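ULam111 (Flavobacterium sp., PDB 5WUT) probably hydrolyses beta-1,3-glucosidic bonds of laminarin, as a laminarinase of glycoside hydrolase family 16 built on a beta-jelly-roll fold. Local coordinates at residues 23-28 with 70-75; 134-139 with 194-199; 202-207 with 226-231. One frame throughout, in Å; residues are numbered along the deposited sequence.

Interaction 1 of 3, residues 23-28 with 70-75; sequences WNFELG and TRITTQ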
loop_
_atom_site.group_PDB
_atom_site.type_symbol
_atom_site.label_atom_id
_atom_site.label_comp_id
_atom_site.label_asym_id
_atom_site.label_seq_id
_atom_site.Cartn_x
_atom_site.Cartn_y
_atom_site.Cartn_z
ATOM N N TRP A 23 19.116 -8.560 22.869
ATOM C CA TRP A 23 18.751 -9.696 22.003
ATOM C C TRP A 23 19.172 -11.044 22.560
ATOM O O TRP A 23 20.257 -11.187 23.138
ATOM C CB TRP A 23 19.365 -9.548 20.604
ATOM C CG TRP A 23 18.781 -8.396 19.840
ATOM C CD1 TRP A 23 19.283 -7.125 19.758
ATOM C CD2 TRP A 23 17.573 -8.402 19.078
ATOM N NE1 TRP A 23 18.461 -6.335 18.987
ATOM C CE2 TRP A 23 17.406 -7.096 18.551
ATOM C CE3 TRP A 23 16.622 -9.383 18.778
ATOM C CZ2 TRP A 23 16.314 -6.742 17.754
ATOM C CZ3 TRP A 23 15.543 -9.040 17.972
ATOM C CH2 TRP A 23 15.399 -7.729 17.468
ATOM N N ASN A 24 18.312 -12.035 22.348
ATOM C CA ASN A 24 18.640 -13.434 22.605
ATOM C C ASN A 24 18.829 -14.147 21.292
ATOM O O ASN A 24 18.218 -13.765 20.283
ATOM C CB ASN A 24 17.523 -14.145 23.353
ATOM C CG ASN A 24 17.050 -13.386 24.547
ATOM O OD1 ASN A 24 17.763 -13.259 25.531
ATOM N ND2 ASN A 24 15.831 -12.863 24.472
ATOM N N PHE A 25 19.637 -15.204 21.298
ATOM C CA PHE A 25 19.593 -16.165 20.198
ATOM C C PHE A 25 18.678 -17.324 20.553
ATOM O O PHE A 25 18.713 -17.844 21.675
ATOM C CB PHE A 25 20.984 -16.720 19.866
ATOM C CG PHE A 25 21.922 -15.707 19.309
ATOM C CD1 PHE A 25 21.963 -15.450 17.944
ATOM C CD2 PHE A 25 22.774 -15.008 20.147
ATOM C CE1 PHE A 25 22.834 -14.520 17.427
ATOM C CE2 PHE A 25 23.656 -14.074 19.631
ATOM C CZ PHE A 25 23.686 -13.826 18.276
ATOM N N GLU A 26 17.876 -17.756 19.590
ATOM C CA GLU A 26 17.242 -19.059 19.712
ATOM C C GLU A 26 18.015 -19.972 18.764
ATOM O O GLU A 26 18.329 -19.588 17.636
ATOM C CB GLU A 26 15.736 -18.966 19.411
ATOM C CG GLU A 26 15.015 -18.167 20.518
ATOM C CD GLU A 26 13.495 -18.225 20.476
ATOM O OE1 GLU A 26 12.852 -17.782 21.458
ATOM O OE2 GLU A 26 12.937 -18.690 19.469
ATOM N N LEU A 27 18.423 -21.138 19.261
ATOM C CA LEU A 27 19.424 -21.937 18.548
ATOM C C LEU A 27 19.023 -23.391 18.394
ATOM O O LEU A 27 18.356 -23.957 19.263
ATOM C CB LEU A 27 20.771 -21.873 19.288
ATOM C CG LEU A 27 21.348 -20.470 19.480
ATOM C CD1 LEU A 27 22.460 -20.497 20.538
ATOM C CD2 LEU A 27 21.876 -19.937 18.192
ATOM N N GLY A 28 19.500 -23.992 17.310
ATOM C CA GLY A 28 19.364 -25.422 17.084
ATOM C C GLY A 28 18.143 -25.835 16.285
ATOM O O GLY A 28 17.675 -25.095 15.413
ATOM N N THR A 70 19.486 -17.764 11.179
ATOM C CA THR A 70 19.480 -17.016 12.440
ATOM C C THR A 70 18.062 -16.767 12.914
ATOM O O THR A 70 17.165 -16.492 12.094
ATOM C CB THR A 70 20.181 -15.643 12.292
ATOM O OG1 THR A 70 21.461 -15.819 11.677
ATOM C CG2 THR A 70 20.342 -14.922 13.653
ATOM N N ARG A 71 17.865 -16.858 14.226
ATOM C CA ARG A 71 16.614 -16.487 14.877
ATOM C C ARG A 71 16.940 -15.783 16.189
ATOM O O ARG A 71 17.557 -16.373 17.082
ATOM C CB ARG A 71 15.752 -17.729 15.126
ATOM C CG ARG A 71 14.444 -17.452 15.882
ATOM C CD ARG A 71 13.544 -18.677 15.809
ATOM N NE ARG A 71 12.429 -18.584 16.744
ATOM C CZ ARG A 71 11.224 -19.105 16.515
ATOM N NH1 ARG A 71 10.980 -19.744 15.380
ATOM N NH2 ARG A 71 10.266 -18.984 17.422
ATOM N N ILE A 72 16.533 -14.521 16.303
ATOM C CA ILE A 72 16.835 -13.733 17.491
ATOM C C ILE A 72 15.559 -13.111 18.031
ATOM O O ILE A 72 14.628 -12.842 17.269
ATOM C CB ILE A 72 17.881 -12.642 17.196
ATOM C CG1 ILE A 72 17.472 -11.770 16.000
ATOM C CG2 ILE A 72 19.242 -13.280 16.904
ATOM C CD1 ILE A 72 18.352 -10.518 15.872
ATOM N N THR A 73 15.508 -12.914 19.347
ATOM C CA THR A 73 14.344 -12.303 19.991
ATOM C C THR A 73 14.763 -11.268 21.010
ATOM O O THR A 73 15.914 -11.251 21.448
ATOM C CB THR A 73 13.476 -13.312 20.745
ATOM O OG1 THR A 73 14.064 -13.587 22.032
ATOM C CG2 THR A 73 13.340 -14.599 19.969
ATOM N N THR A 74 13.822 -10.429 21.424
ATOM C CA THR A 74 14.098 -9.508 22.534
ATOM C C THR A 74 13.389 -9.932 23.817
ATOM O O THR A 74 13.219 -9.131 24.728
ATOM C CB THR A 74 13.699 -8.056 22.197
ATOM O OG1 THR A 74 12.278 -7.965 22.032
ATOM C CG2 THR A 74 14.402 -7.575 20.950
ATOM N N GLN A 75 12.995 -11.201 23.901
ATOM C CA GLN A 75 12.255 -11.703 25.060
ATOM C C GLN A 75 12.947 -11.379 26.382
ATOM O O GLN A 75 14.117 -11.690 26.556
ATOM C CB GLN A 75 12.055 -13.217 24.961
ATOM C CG GLN A 75 11.147 -13.765 26.055
ATOM C CD GLN A 75 10.915 -15.261 25.924
ATOM O OE1 GLN A 75 11.580 -15.941 25.145
ATOM N NE2 GLN A 75 9.948 -15.775 26.678
HETATM O O HOH W 1 19.994 -17.887 15.878
HETATM O O HOH W 2 13.613 -15.950 23.272
#
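Asn24 and Phe25 pair with Thr73 and Ile72 in a short antiparallel ladder that adds strand 24-25 to strand 66-80 of the jelly roll. Asn24 and Thr73 form the hydrogen-bonded pair, with Asn24 N 2.7 Å from Thr73 O, and Phe25 with Ile72 forms the next, non-hydrogen-bonded one. The ladder illustrates how the two faces of one strand pair can differ in chemistry. On the Asn24 and Thr73 face the Asn24 amide spends both hydrogens within its own plane: ND2 reaches Gln75 O at 2.9 Å, on a lone pair, and Thr73 OG1 at 3.1 Å. That hydroxyl also accepts from Gln75 N in an ST turn and bonds a water held by Glu26 OE1. The extended Glu26 chain brings OE2 to 2.8 Å from Arg71 NE in a salt bridge; the planes are nearly parallel, 16° apart, but OE2, met on its anti side, lies tilted out of the guanidinium plane, and the bond is bent (134° at the hydrogen). On the other face, Phe25 CD1 lies 3.6 Å from Ile72 CG2. Trp23 is gripped between methyls: Thr74 CG2 stands 3.4 Å from the centroid of its six-membered ring, almost on the normal, and Ile72 CD1 covers the opposite face in a second CH-pi contact. Around the pair, Glu11 takes the indole NE1, Leu56 of strand 55-63 packs on Ile72, and strand 200-208 hydrogen-bonds to Ile72 and Thr74.

Interaction 2 of 3, residues 134-139 with 194-199; sequences TSLHTT and WPYDQP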
loop_
_atom_site.group_PDB
_atom_site.type_symbol
_atom_site.label_atom_id
_atom_site.label_comp_id
_atom_site.label_asym_id
_atom_site.label_seq_id
_atom_site.Cartn_x
_atom_site.Cartn_y
_atom_site.Cartn_z
ATOM N N THR A 134 0.180 -10.377 6.538
ATOM C CA THR A 134 0.093 -9.737 7.851
ATOM C C THR A 134 -0.983 -10.476 8.618
ATOM O O THR A 134 -2.084 -10.655 8.098
ATOM C CB THR A 134 -0.251 -8.246 7.750
ATOM O OG1 THR A 134 -1.443 -8.088 6.969
ATOM C CG2 THR A 134 0.880 -7.492 7.083
ATOM N N SER A 135 -0.660 -10.933 9.831
ATOM C CA SER A 135 -1.507 -11.894 10.539
ATOM C C SER A 135 -1.455 -11.759 12.044
ATOM O O SER A 135 -0.514 -11.184 12.607
ATOM C CB SER A 135 -1.112 -13.334 10.199
ATOM O OG SER A 135 -0.797 -13.505 8.830
ATOM N N LEU A 136 -2.459 -12.359 12.675
ATOM C CA LEU A 136 -2.524 -12.550 14.129
ATOM C C LEU A 136 -2.734 -14.028 14.420
ATOM O O LEU A 136 -3.433 -14.698 13.679
ATOM C CB LEU A 136 -3.667 -11.761 14.767
ATOM C CG LEU A 136 -3.625 -10.233 14.780
ATOM C CD1 LEU A 136 -2.281 -9.651 15.192
ATOM C CD2 LEU A 136 -4.060 -9.711 13.439
ATOM N N HIS A 137 -2.124 -14.524 15.495
ATOM C CA HIS A 137 -2.418 -15.860 16.010
ATOM C C HIS A 137 -2.815 -15.725 17.465
ATOM O O HIS A 137 -2.149 -15.025 18.241
ATOM C CB HIS A 137 -1.216 -16.792 15.885
ATOM C CG HIS A 137 -0.780 -17.001 14.479
ATOM N ND1 HIS A 137 -1.135 -18.115 13.749
ATOM C CD2 HIS A 137 -0.051 -16.220 13.650
ATOM C CE1 HIS A 137 -0.623 -18.019 12.536
ATOM N NE2 HIS A 137 0.036 -16.876 12.450
ATOM N N THR A 138 -3.933 -16.347 17.816
ATOM C CA THR A 138 -4.511 -16.277 19.157
ATOM C C THR A 138 -5.175 -17.616 19.464
ATOM O O THR A 138 -5.289 -18.461 18.581
ATOM C CB THR A 138 -5.577 -15.178 19.255
ATOM O OG1 THR A 138 -6.656 -15.521 18.383
ATOM C CG2 THR A 138 -5.034 -13.834 18.820
ATOM N N THR A 139 -5.693 -17.778 20.677
ATOM C CA THR A 139 -6.485 -18.979 20.956
ATOM C C THR A 139 -7.688 -19.076 20.008
ATOM O O THR A 139 -8.009 -20.155 19.500
ATOM C CB THR A 139 -6.954 -19.006 22.410
ATOM O OG1 THR A 139 -5.841 -19.349 23.236
ATOM C CG2 THR A 139 -8.055 -20.043 22.618
ATOM N N TRP A 194 -8.297 -11.541 21.992
ATOM C CA TRP A 194 -7.431 -10.366 22.075
ATOM C C TRP A 194 -6.468 -10.456 23.243
ATOM O O TRP A 194 -6.709 -9.872 24.304
ATOM C CB TRP A 194 -8.293 -9.100 22.195
ATOM C CG TRP A 194 -7.547 -7.788 22.138
ATOM C CD1 TRP A 194 -7.108 -7.050 23.198
ATOM C CD2 TRP A 194 -7.202 -7.043 20.962
ATOM N NE1 TRP A 194 -6.503 -5.894 22.758
ATOM C CE2 TRP A 194 -6.544 -5.871 21.388
ATOM C CE3 TRP A 194 -7.380 -7.256 19.592
ATOM C CZ2 TRP A 194 -6.061 -4.913 20.493
ATOM C CZ3 TRP A 194 -6.902 -6.305 18.704
ATOM C CH2 TRP A 194 -6.246 -5.148 19.163
ATOM N N PRO A 195 -5.378 -11.206 23.059
ATOM C CA PRO A 195 -4.321 -11.270 24.069
ATOM C C PRO A 195 -3.359 -10.087 23.959
ATOM O O PRO A 195 -2.211 -10.220 24.379
ATOM C CB PRO A 195 -3.598 -12.571 23.726
ATOM C CG PRO A 195 -3.759 -12.663 22.216
ATOM C CD PRO A 195 -5.153 -12.169 21.963
ATOM N N TYR A 196 -3.803 -8.972 23.385
ATOM C CA TYR A 196 -2.873 -7.909 23.015
ATOM C C TYR A 196 -2.833 -6.711 23.969
ATOM O O TYR A 196 -2.356 -5.643 23.588
ATOM C CB TYR A 196 -3.190 -7.435 21.585
ATOM C CG TYR A 196 -3.048 -8.578 20.600
ATOM C CD1 TYR A 196 -1.801 -9.120 20.325
ATOM C CD2 TYR A 196 -4.153 -9.139 19.981
ATOM C CE1 TYR A 196 -1.651 -10.183 19.452
ATOM C CE2 TYR A 196 -4.010 -10.218 19.092
ATOM C CZ TYR A 196 -2.749 -10.730 18.833
ATOM O OH TYR A 196 -2.593 -11.795 17.975
ATOM N N ASP A 197 -3.322 -6.890 25.200
ATOM C CA ASP A 197 -3.190 -5.867 26.231
ATOM C C ASP A 197 -2.130 -6.281 27.244
ATOM O O ASP A 197 -2.376 -6.367 28.452
ATOM C CB ASP A 197 -4.538 -5.607 26.917
ATOM C CG ASP A 197 -5.605 -5.132 25.948
ATOM O OD1 ASP A 197 -5.284 -4.343 25.035
ATOM O OD2 ASP A 197 -6.773 -5.533 26.125
ATOM N N GLN A 198 -0.939 -6.556 26.715
ATOM C CA GLN A 198 0.228 -6.921 27.510
ATOM C C GLN A 198 1.457 -6.550 26.695
ATOM O O GLN A 198 1.352 -6.292 25.495
ATOM C CB GLN A 198 0.234 -8.410 27.844
ATOM C CG GLN A 198 0.328 -9.280 26.605
ATOM C CD GLN A 198 0.708 -10.718 26.898
ATOM O OE1 GLN A 198 1.436 -11.016 27.854
ATOM N NE2 GLN A 198 0.199 -11.628 26.078
ATOM N N PRO A 199 2.635 -6.520 27.332
ATOM C CA PRO A 199 3.847 -6.305 26.533
ATOM C C PRO A 199 4.100 -7.482 25.592
ATOM O O PRO A 199 3.710 -8.620 25.897
ATOM C CB PRO A 199 4.960 -6.196 27.589
ATOM C CG PRO A 199 4.234 -5.901 28.894
ATOM C CD PRO A 199 2.929 -6.624 28.773
#
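Tyr196 points its phenol end between Leu136 and Thr138, the two residues of segment 134-139 whose side chains lean toward the loop before strand 200-208. The contact packs this loop, which follows strand 179-184, against strand 131-137, the antiparallel neighbour of strand 118-123 in the jelly roll. Leu136 crosses the phenol end at a slant: CB is 3.4 Å from Tyr196 OH, and CD1 is 3.8 Å from Tyr196 CZ. The leucine reaches this position through an uncommon pairing of torsions, chi1 -67° with chi2 -45°, which brings CD1 to the ring's outer end. Thr138 meets the same hydroxyl with its methyl, CG2 standing 3.3 Å from Tyr196 OH and 3.6 Å from Pro195 CD, while its own hydroxyl is taken up by Ser141 N. Its torsion (chi1 64°) divides the two branches in this way, setting OG1 between the backbone N and carbonyl carbon and CG2 against the loop. The threonine runs at about a right angle to both the proline and the tyrosine.

Pro195 CG sits 3.9 Å above the centre of the Tyr196 ring, and Tyr196 CB in turn lies over one face of the Trp194 indole. Trp194 NE1 donates to Asp197 OD1 at 3.0 Å, within the ring plane but from above the carboxylate.

No hydrogen bond links the two segments. Carbon of Leu136 and Thr138 packs against the phenol oxygen, with His137 O 3.3 Å from Tyr196 OH; at the same point the oxygen bonds Glu118 O. Packing thus places the ring, and strand 118-123 pairs its polar group.

Interaction 3 of 3, residues 202-207 with 226-231; sequences FIINMA and FSIDYI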
loop_
_atom_site.group_PDB
_atom_site.type_symbol
_atom_site.label_atom_id
_atom_site.label_comp_id
_atom_site.label_asym_id
_atom_site.label_seq_id
_atom_site.Cartn_x
_atom_site.Cartn_y
_atom_site.Cartn_z
ATOM N N PHE A 202 10.032 -8.889 20.338
ATOM C CA PHE A 202 10.329 -9.012 18.907
ATOM C C PHE A 202 11.012 -10.309 18.566
ATOM O O PHE A 202 11.754 -10.829 19.379
ATOM C CB PHE A 202 11.225 -7.867 18.441
ATOM C CG PHE A 202 10.595 -6.524 18.578
ATOM C CD1 PHE A 202 9.535 -6.172 17.761
ATOM C CD2 PHE A 202 11.065 -5.604 19.503
ATOM C CE1 PHE A 202 8.944 -4.919 17.876
ATOM C CE2 PHE A 202 10.475 -4.348 19.627
ATOM C CZ PHE A 202 9.416 -4.005 18.807
ATOM N N ILE A 203 10.757 -10.806 17.362
ATOM C CA ILE A 203 11.524 -11.920 16.792
ATOM C C ILE A 203 11.906 -11.549 15.368
ATOM O O ILE A 203 11.071 -11.027 14.620
ATOM C CB ILE A 203 10.726 -13.246 16.774
ATOM C CG1 ILE A 203 10.164 -13.585 18.163
ATOM C CG2 ILE A 203 11.608 -14.385 16.240
ATOM C CD1 ILE A 203 8.732 -13.032 18.388
ATOM N N ILE A 204 13.167 -11.779 15.003
ATOM C CA ILE A 204 13.608 -11.722 13.605
ATOM C C ILE A 204 14.164 -13.089 13.254
ATOM O O ILE A 204 15.001 -13.623 13.985
ATOM C CB ILE A 204 14.684 -10.646 13.370
ATOM C CG1 ILE A 204 14.144 -9.267 13.716
ATOM C CG2 ILE A 204 15.157 -10.657 11.918
ATOM C CD1 ILE A 204 15.218 -8.156 13.665
ATOM N N ASN A 205 13.721 -13.680 12.151
ATOM C CA ASN A 205 14.298 -14.972 11.785
ATOM C C ASN A 205 14.181 -15.224 10.298
ATOM O O ASN A 205 13.467 -14.525 9.584
ATOM C CB ASN A 205 13.628 -16.120 12.556
ATOM C CG ASN A 205 12.259 -16.459 12.023
ATOM O OD1 ASN A 205 11.276 -15.792 12.355
ATOM N ND2 ASN A 205 12.182 -17.488 11.169
ATOM N N MET A 206 14.889 -16.237 9.823
ATOM C CA MET A 206 14.677 -16.686 8.453
ATOM C C MET A 206 14.662 -18.207 8.432
ATOM O O MET A 206 15.683 -18.864 8.686
ATOM C CB MET A 206 15.732 -16.112 7.506
ATOM C CG MET A 206 15.645 -16.691 6.089
ATOM S SD MET A 206 16.539 -15.792 4.801
ATOM C CE MET A 206 18.096 -15.447 5.618
ATOM N N ALA A 207 13.482 -18.767 8.205
ATOM C CA ALA A 207 13.320 -20.214 8.133
ATOM C C ALA A 207 13.481 -20.753 6.696
ATOM O O ALA A 207 13.457 -20.008 5.716
ATOM C CB ALA A 207 11.976 -20.616 8.700
ATOM N N PHE A 226 18.830 -11.817 4.291
ATOM C CA PHE A 226 17.701 -11.065 4.845
ATOM C C PHE A 226 18.318 -9.918 5.626
ATOM O O PHE A 226 19.009 -10.159 6.618
ATOM C CB PHE A 226 16.872 -11.987 5.737
ATOM C CG PHE A 226 15.684 -11.346 6.427
ATOM C CD1 PHE A 226 15.007 -10.255 5.895
ATOM C CD2 PHE A 226 15.212 -11.906 7.606
ATOM C CE1 PHE A 226 13.882 -9.728 6.562
ATOM C CE2 PHE A 226 14.110 -11.380 8.280
ATOM C CZ PHE A 226 13.446 -10.289 7.750
ATOM N N SER A 227 18.105 -8.681 5.169
ATOM C CA SER A 227 18.780 -7.519 5.763
ATOM C C SER A 227 17.796 -6.616 6.483
ATOM O O SER A 227 16.797 -6.203 5.896
ATOM C CB SER A 227 19.512 -6.703 4.693
ATOM O OG SER A 227 20.459 -7.513 4.005
ATOM N N ILE A 228 18.097 -6.281 7.730
ATOM C CA ILE A 228 17.208 -5.409 8.499
ATOM C C ILE A 228 17.976 -4.155 8.918
ATOM O O ILE A 228 19.016 -4.246 9.552
ATOM C CB ILE A 228 16.632 -6.134 9.727
ATOM C CG1 ILE A 228 15.972 -7.472 9.320
ATOM C CG2 ILE A 228 15.639 -5.223 10.467
ATOM C CD1 ILE A 228 16.890 -8.688 9.364
ATOM N N ASP A 229 17.473 -2.989 8.517
ATOM C CA ASP A 229 18.105 -1.692 8.820
ATOM C C ASP A 229 17.809 -1.231 10.239
ATOM O O ASP A 229 18.708 -0.822 10.974
ATOM C CB ASP A 229 17.626 -0.659 7.792
ATOM C CG ASP A 229 18.364 0.675 7.863
ATOM O OD1 ASP A 229 19.400 0.784 8.540
ATOM O OD2 ASP A 229 17.902 1.618 7.172
ATOM N N TYR A 230 16.545 -1.317 10.642
ATOM C CA TYR A 230 16.172 -0.883 11.972
ATOM C C TYR A 230 14.825 -1.437 12.427
ATOM O O TYR A 230 14.033 -1.946 11.625
ATOM C CB TYR A 230 16.139 0.656 12.037
ATOM C CG TYR A 230 15.098 1.347 11.160
ATOM C CD1 TYR A 230 13.729 1.244 11.434
ATOM C CD2 TYR A 230 15.492 2.146 10.099
ATOM C CE1 TYR A 230 12.787 1.891 10.649
ATOM C CE2 TYR A 230 14.561 2.806 9.314
ATOM C CZ TYR A 230 13.219 2.679 9.595
ATOM O OH TYR A 230 12.318 3.344 8.795
ATOM N N ILE A 231 14.594 -1.332 13.730
ATOM C CA ILE A 231 13.272 -1.432 14.341
ATOM C C ILE A 231 13.096 -0.154 15.141
ATOM O O ILE A 231 13.966 0.166 15.954
ATOM C CB ILE A 231 13.131 -2.640 15.292
ATOM C CG1 ILE A 231 13.330 -3.960 14.549
ATOM C CG2 ILE A 231 11.753 -2.618 15.961
ATOM C CD1 ILE A 231 13.514 -5.148 15.507
#
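Ile204 and Ile228 face each other at the middle of a buried contact between strands 202-207 and 226-231, with no hydrogen bond between the strands. The branch methyl of Ile204, CG2, is the central bump: it enters the hollow between Ile228 CD1, at 3.7 Å, and Phe226 CE2, at 3.9 Å. The two walls touch, Ile228 CD1 lying over the centre of the Phe226 ring. The Ile228 side chain has chi2 91°, away from a staggered value, with CD1 in this position. The longer arm of Ile204 extends the other way and meets Ile231 tip to tip, CD1 to CD1.

With axes 8.9 Å apart and running 163° to one another, the strands, nearly antiparallel, belong to opposed layers of the beta-jelly-roll sandwich. Strand 226-231 does not keep strict alternation: helix-like backbone angles at Asp229 let both Ile228 and Ile231 point inward.

At one end Ile231 CG2 stands over a face of the Phe202 ring, 4.2 Å from its centroid, in a CH-pi contact offset toward the rim. At the other, Met206 bends at chi3 (44°) and hooks its methyl beside the root of Phe226, where Met206 CE lies 3.7 Å from Phe226 CB. Phe226 CE2 also lies 3.5 Å from Asn205 O, while the Asn205 side chain turns away to Trp102 and Tyr44.

Overall arrangement
Interactions 1 and 3 are neighbours, their centres about 11 Å apart. Strands 66-80 and 200-208 lie side by side, with Ile72 O 2.9 Å from Ile204 N in a probable hydrogen bond, so one pair adds a strand beside the layer while the other packs that layer against the strand opposite. Ile231 also touches Trp23, so the two contacts share a side-chain junction. Interaction 2 lies apart, about 20 Å between centres from either, and joins interaction 3 through the chain as 194-199 runs into 202-207. It backs strand 118-123, whose EIDILE sequence matches the family 16 active-site motif and which probably carries the catalytic residues; the other two contacts appear to be framework packing.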